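Local coordinates for protein novel antigen receptor (PDB 4Q97) that forms the first constant domain of a heavy-chain-only antibody of sharks, an immunoglobulin-fold unit that probably helps build the stalk behind the antigen-binding domain, at residues Ile6-Ser18 / Val29-Glu41. Sequence-based numbering, arbitrary orientation.
Sequences IPPSPPIVSLLHS and VQLVCLISGYYPE
Y39 and I6 pack together at one end of the pairing between the A and B strands of a C1-set immunoglobulin domain, where 12-18 is the outermost strand of this chain's four-stranded sheet. With CG placed anti to its backbone N (chi1 -173°), Y39 turns one ring face to I6. The isoleucine crosses it at about a right angle: CG2 makes a CH-pi contact 4.0 Å from the ring centroid, over that face, while CD1 reaches the phenol end, 3.7 Å from Y39 CZ. The backbone of Y39 is held as well, through a single antiparallel bridge to S9. S9 N donates to Y39 O, an acceptor that also takes a hydrogen bond from H96, and Y39 N returns the bond to S9 O, both in the carbonyl plane.

Past the proline pair P10 and P11, regular antiparallel pairing begins at I12 and S36 and runs to S18 and Q30. L16 sits opposite V32 in a hydrogen-bonded pair and meets it mostly through the backbone; V32 N reaches L16 O at 2.7 Å, nearly straight at 169°, while the closest side-chain approach is L16 CB to V32 O, 4.1 Å. L16, L34 and V32 lie on one face with S14 and S18, the face on which S14, S18, Q30 and L34 pack against the second subunit. The other face carries V13, L15, L31 and C33 into the core of the sandwich, where C33 is disulfide-bonded to C92; L15 CD1 lies 4.2 Å from C33 CB.

Between the bridge and the strand, G37 and Y38 both pair with F71, a G1 beta bulge. The S9 hydroxyl grips this bend: OG, turned between backbone N and carbonyl carbon, donates to G37 O at 2.7 Å, tilted 27° from the carbonyl plane.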
loop_
_atom_site.group_PDB
_atom_site.type_symbol
_atom_site.label_atom_id
_atom_site.label_comp_id
_atom_site.label_asym_id
_atom_site.label_seq_id
_atom_site.Cartn_x
_atom_site.Cartn_y
_atom_site.Cartn_z
ATOM N N ILE A 6 -12.654 -8.915 21.248
ATOM C CA ILE A 6 -11.340 -8.470 20.817
ATOM C C ILE A 6 -11.109 -7.065 21.371
ATOM O O ILE A 6 -11.985 -6.196 21.238
ATOM C CB ILE A 6 -11.227 -8.503 19.273
ATOM C CG1 ILE A 6 -11.467 -9.933 18.762
ATOM C CG2 ILE A 6 -9.868 -7.992 18.804
ATOM C CD1 ILE A 6 -12.000 -10.032 17.347
ATOM N N PRO A 7 -9.952 -6.847 22.034
ATOM C CA PRO A 7 -9.594 -5.499 22.466
ATOM C C PRO A 7 -9.505 -4.588 21.247
ATOM O O PRO A 7 -8.873 -4.963 20.253
ATOM C CB PRO A 7 -8.200 -5.675 23.082
ATOM C CG PRO A 7 -8.121 -7.110 23.467
ATOM C CD PRO A 7 -8.968 -7.853 22.474
ATOM N N PRO A 8 -10.167 -3.418 21.298
ATOM C CA PRO A 8 -9.931 -2.409 20.269
ATOM C C PRO A 8 -8.444 -2.055 20.212
ATOM O O PRO A 8 -7.797 -1.925 21.256
ATOM C CB PRO A 8 -10.739 -1.198 20.765
ATOM C CG PRO A 8 -11.038 -1.480 22.204
ATOM C CD PRO A 8 -11.158 -2.966 22.289
ATOM N N SER A 9 -7.903 -1.936 19.005
ATOM C CA SER A 9 -6.504 -1.560 18.854
ATOM C C SER A 9 -6.329 -0.457 17.811
ATOM O O SER A 9 -6.979 -0.485 16.760
ATOM C CB SER A 9 -5.644 -2.780 18.519
ATOM O OG SER A 9 -5.918 -3.258 17.219
ATOM N N PRO A 10 -5.453 0.522 18.103
ATOM C CA PRO A 10 -5.268 1.658 17.206
ATOM C C PRO A 10 -4.473 1.275 15.956
ATOM O O PRO A 10 -3.574 0.439 16.036
ATOM C CB PRO A 10 -4.490 2.660 18.068
ATOM C CG PRO A 10 -3.730 1.819 19.031
ATOM C CD PRO A 10 -4.549 0.582 19.269
ATOM N N PRO A 11 -4.798 1.892 14.803
ATOM C CA PRO A 11 -4.128 1.535 13.554
ATOM C C PRO A 11 -2.645 1.862 13.598
ATOM O O PRO A 11 -2.242 2.853 14.214
ATOM C CB PRO A 11 -4.832 2.412 12.513
ATOM C CG PRO A 11 -5.348 3.577 13.278
ATOM C CD PRO A 11 -5.712 3.038 14.633
ATOM N N ILE A 12 -1.831 1.015 12.979
ATOM C CA ILE A 12 -0.445 1.373 12.728
ATOM C C ILE A 12 -0.443 2.078 11.380
ATOM O O ILE A 12 -0.987 1.567 10.398
ATOM C CB ILE A 12 0.490 0.147 12.737
ATOM C CG1 ILE A 12 0.353 -0.611 14.067
ATOM C CG2 ILE A 12 1.935 0.573 12.491
ATOM C CD1 ILE A 12 1.062 -1.958 14.090
ATOM N N VAL A 13 0.150 3.265 11.360
ATOM C CA VAL A 13 0.090 4.163 10.217
ATOM C C VAL A 13 1.482 4.380 9.651
ATOM O O VAL A 13 2.425 4.686 10.377
ATOM C CB VAL A 13 -0.516 5.523 10.620
ATOM C CG1 VAL A 13 -0.408 6.538 9.484
ATOM C CG2 VAL A 13 -1.959 5.334 11.057
ATOM N N SER A 14 1.603 4.220 8.344
ATOM C CA SER A 14 2.888 4.332 7.703
ATOM C C SER A 14 2.695 4.918 6.306
ATOM O O SER A 14 1.916 4.397 5.497
ATOM C CB SER A 14 3.539 2.952 7.687
ATOM O OG SER A 14 4.650 2.891 6.826
ATOM N N LEU A 15 3.372 6.038 6.060
ATOM C CA LEU A 15 3.318 6.716 4.774
ATOM C C LEU A 15 4.565 6.383 3.963
ATOM O O LEU A 15 5.695 6.531 4.445
ATOM C CB LEU A 15 3.215 8.227 4.959
ATOM C CG LEU A 15 2.490 8.914 3.810
ATOM C CD1 LEU A 15 1.201 9.541 4.272
ATOM C CD2 LEU A 15 3.341 9.992 3.196
ATOM N N LEU A 16 4.354 5.923 2.735
ATOM C CA LEU A 16 5.455 5.471 1.892
ATOM C C LEU A 16 5.371 6.102 0.509
ATOM O O LEU A 16 4.279 6.361 -0.000
ATOM C CB LEU A 16 5.451 3.940 1.775
ATOM C CG LEU A 16 5.197 3.143 3.057
ATOM C CD1 LEU A 16 4.844 1.691 2.752
ATOM C CD2 LEU A 16 6.382 3.240 4.008
ATOM N N HIS A 17 6.532 6.340 -0.095
ATOM C CA HIS A 17 6.584 6.915 -1.434
ATOM C C HIS A 17 7.263 5.955 -2.398
ATOM O O HIS A 17 8.143 5.187 -2.008
ATOM C CB HIS A 17 7.323 8.258 -1.417
ATOM C CG HIS A 17 8.808 8.135 -1.579
ATOM N ND1 HIS A 17 9.591 7.372 -0.739
ATOM C CD2 HIS A 17 9.651 8.676 -2.491
ATOM C CE1 HIS A 17 10.851 7.440 -1.130
ATOM N NE2 HIS A 17 10.915 8.233 -2.185
ATOM N N SER A 18 6.832 5.989 -3.650
ATOM C CA SER A 18 7.599 5.380 -4.730
ATOM C C SER A 18 7.641 6.319 -5.925
ATOM O O SER A 18 6.623 6.906 -6.309
ATOM C CB SER A 18 7.031 4.018 -5.135
ATOM O OG SER A 18 5.702 4.136 -5.613
ATOM N N VAL A 29 3.673 10.831 -8.831
ATOM C CA VAL A 29 4.436 10.195 -7.777
ATOM C C VAL A 29 3.403 9.549 -6.873
ATOM O O VAL A 29 2.370 10.152 -6.576
ATOM C CB VAL A 29 5.353 11.222 -7.059
ATOM C CG1 VAL A 29 4.812 11.624 -5.697
ATOM C CG2 VAL A 29 6.763 10.675 -6.928
ATOM N N GLN A 30 3.654 8.303 -6.489
ATOM C CA GLN A 30 2.675 7.525 -5.733
ATOM C C GLN A 30 3.023 7.497 -4.251
ATOM O O GLN A 30 4.140 7.134 -3.859
ATOM C CB GLN A 30 2.567 6.099 -6.289
ATOM C CG GLN A 30 1.391 5.284 -5.760
ATOM C CD GLN A 30 0.124 5.439 -6.584
ATOM O OE1 GLN A 30 0.007 6.357 -7.410
ATOM N NE2 GLN A 30 -0.829 4.533 -6.361
ATOM N N LEU A 31 2.052 7.906 -3.441
ATOM C CA LEU A 31 2.164 7.840 -1.993
ATOM C C LEU A 31 1.163 6.832 -1.465
ATOM O O LEU A 31 0.021 6.787 -1.919
ATOM C CB LEU A 31 1.916 9.204 -1.351
ATOM C CG LEU A 31 2.824 10.372 -1.728
ATOM C CD1 LEU A 31 2.542 11.546 -0.808
ATOM C CD2 LEU A 31 4.294 9.993 -1.659
ATOM N N VAL A 32 1.607 6.018 -0.514
ATOM C CA VAL A 32 0.749 5.026 0.108
ATOM C C VAL A 32 0.626 5.329 1.596
ATOM O O VAL A 32 1.622 5.347 2.326
ATOM C CB VAL A 32 1.282 3.587 -0.095
ATOM C CG1 VAL A 32 0.391 2.575 0.617
ATOM C CG2 VAL A 32 1.377 3.249 -1.574
ATOM N N CYS A 33 -0.600 5.578 2.038
ATOM C CA CYS A 33 -0.867 5.640 3.465
ATOM C C CYS A 33 -1.345 4.267 3.933
ATOM O O CYS A 33 -2.516 3.915 3.789
ATOM C CB CYS A 33 -1.882 6.738 3.788
ATOM S SG CYS A 33 -2.194 6.975 5.549
ATOM N N LEU A 34 -0.412 3.486 4.472
ATOM C CA LEU A 34 -0.730 2.174 5.008
ATOM C C LEU A 34 -1.270 2.253 6.422
ATOM O O LEU A 34 -0.623 2.806 7.310
ATOM C CB LEU A 34 0.489 1.265 4.999
ATOM C CG LEU A 34 0.063 -0.183 5.173
ATOM C CD1 LEU A 34 -0.763 -0.634 3.976
ATOM C CD2 LEU A 34 1.296 -1.035 5.344
ATOM N N ILE A 35 -2.453 1.674 6.609
ATOM C CA ILE A 35 -3.165 1.661 7.881
ATOM C C ILE A 35 -3.494 0.207 8.235
ATOM O O ILE A 35 -4.402 -0.386 7.650
ATOM C CB ILE A 35 -4.498 2.434 7.779
ATOM C CG1 ILE A 35 -4.300 3.801 7.116
ATOM C CG2 ILE A 35 -5.129 2.568 9.157
ATOM C CD1 ILE A 35 -5.581 4.421 6.584
ATOM N N SER A 36 -2.774 -0.353 9.201
ATOM C CA SER A 36 -2.900 -1.775 9.523
ATOM C C SER A 36 -2.998 -2.023 11.020
ATOM O O SER A 36 -2.448 -1.267 11.817
ATOM C CB SER A 36 -1.693 -2.533 8.965
ATOM O OG SER A 36 -0.491 -1.969 9.446
ATOM N N GLY A 37 -3.692 -3.089 11.400
ATOM C CA GLY A 37 -3.682 -3.550 12.788
ATOM C C GLY A 37 -4.708 -2.898 13.687
ATOM O O GLY A 37 -4.541 -2.857 14.914
ATOM N N TYR A 38 -5.778 -2.399 13.078
ATOM C CA TYR A 38 -6.839 -1.743 13.824
ATOM C C TYR A 38 -8.090 -2.611 13.926
ATOM O O TYR A 38 -8.428 -3.365 13.005
ATOM C CB TYR A 38 -7.162 -0.370 13.222
ATOM C CG TYR A 38 -7.628 -0.415 11.785
ATOM C CD1 TYR A 38 -8.982 -0.429 11.476
ATOM C CD2 TYR A 38 -6.713 -0.437 10.732
ATOM C CE1 TYR A 38 -9.417 -0.475 10.161
ATOM C CE2 TYR A 38 -7.141 -0.483 9.410
ATOM C CZ TYR A 38 -8.494 -0.506 9.134
ATOM O OH TYR A 38 -8.937 -0.549 7.832
ATOM N N TYR A 39 -8.753 -2.504 15.073
ATOM C CA TYR A 39 -10.023 -3.168 15.332
ATOM C C TYR A 39 -10.834 -2.251 16.245
ATOM O O TYR A 39 -10.288 -1.742 17.228
ATOM C CB TYR A 39 -9.808 -4.524 16.014
ATOM C CG TYR A 39 -11.083 -5.325 16.147
ATOM C CD1 TYR A 39 -11.444 -6.250 15.175
ATOM C CD2 TYR A 39 -11.943 -5.135 17.230
ATOM C CE1 TYR A 39 -12.618 -6.975 15.280
ATOM C CE2 TYR A 39 -13.125 -5.852 17.340
ATOM C CZ TYR A 39 -13.452 -6.773 16.360
ATOM O OH TYR A 39 -14.611 -7.503 16.453
ATOM N N PRO A 40 -12.126 -2.008 15.923
ATOM C CA PRO A 40 -12.934 -2.403 14.758
ATOM C C PRO A 40 -12.468 -1.735 13.460
ATOM O O PRO A 40 -11.458 -1.031 13.459
ATOM C CB PRO A 40 -14.340 -1.901 15.122
ATOM C CG PRO A 40 -14.334 -1.761 16.601
ATOM C CD PRO A 40 -12.948 -1.298 16.918
ATOM N N GLU A 41 -13.200 -1.957 12.370
ATOM C CA GLU A 41 -12.820 -1.431 11.054
ATOM C C GLU A 41 -12.938 0.099 10.919
ATOM O O GLU A 41 -12.095 0.727 10.286
ATOM C CB GLU A 41 -13.593 -2.152 9.941
ATOM C CG GLU A 41 -15.086 -1.877 9.916
ATOM C CD GLU A 41 -15.901 -3.137 9.708
ATOM O OE1 GLU A 41 -16.526 -3.595 10.688
ATOM O OE2 GLU A 41 -15.909 -3.676 8.578
HETATM O O HOH W 1 1.177 0.264 8.536
#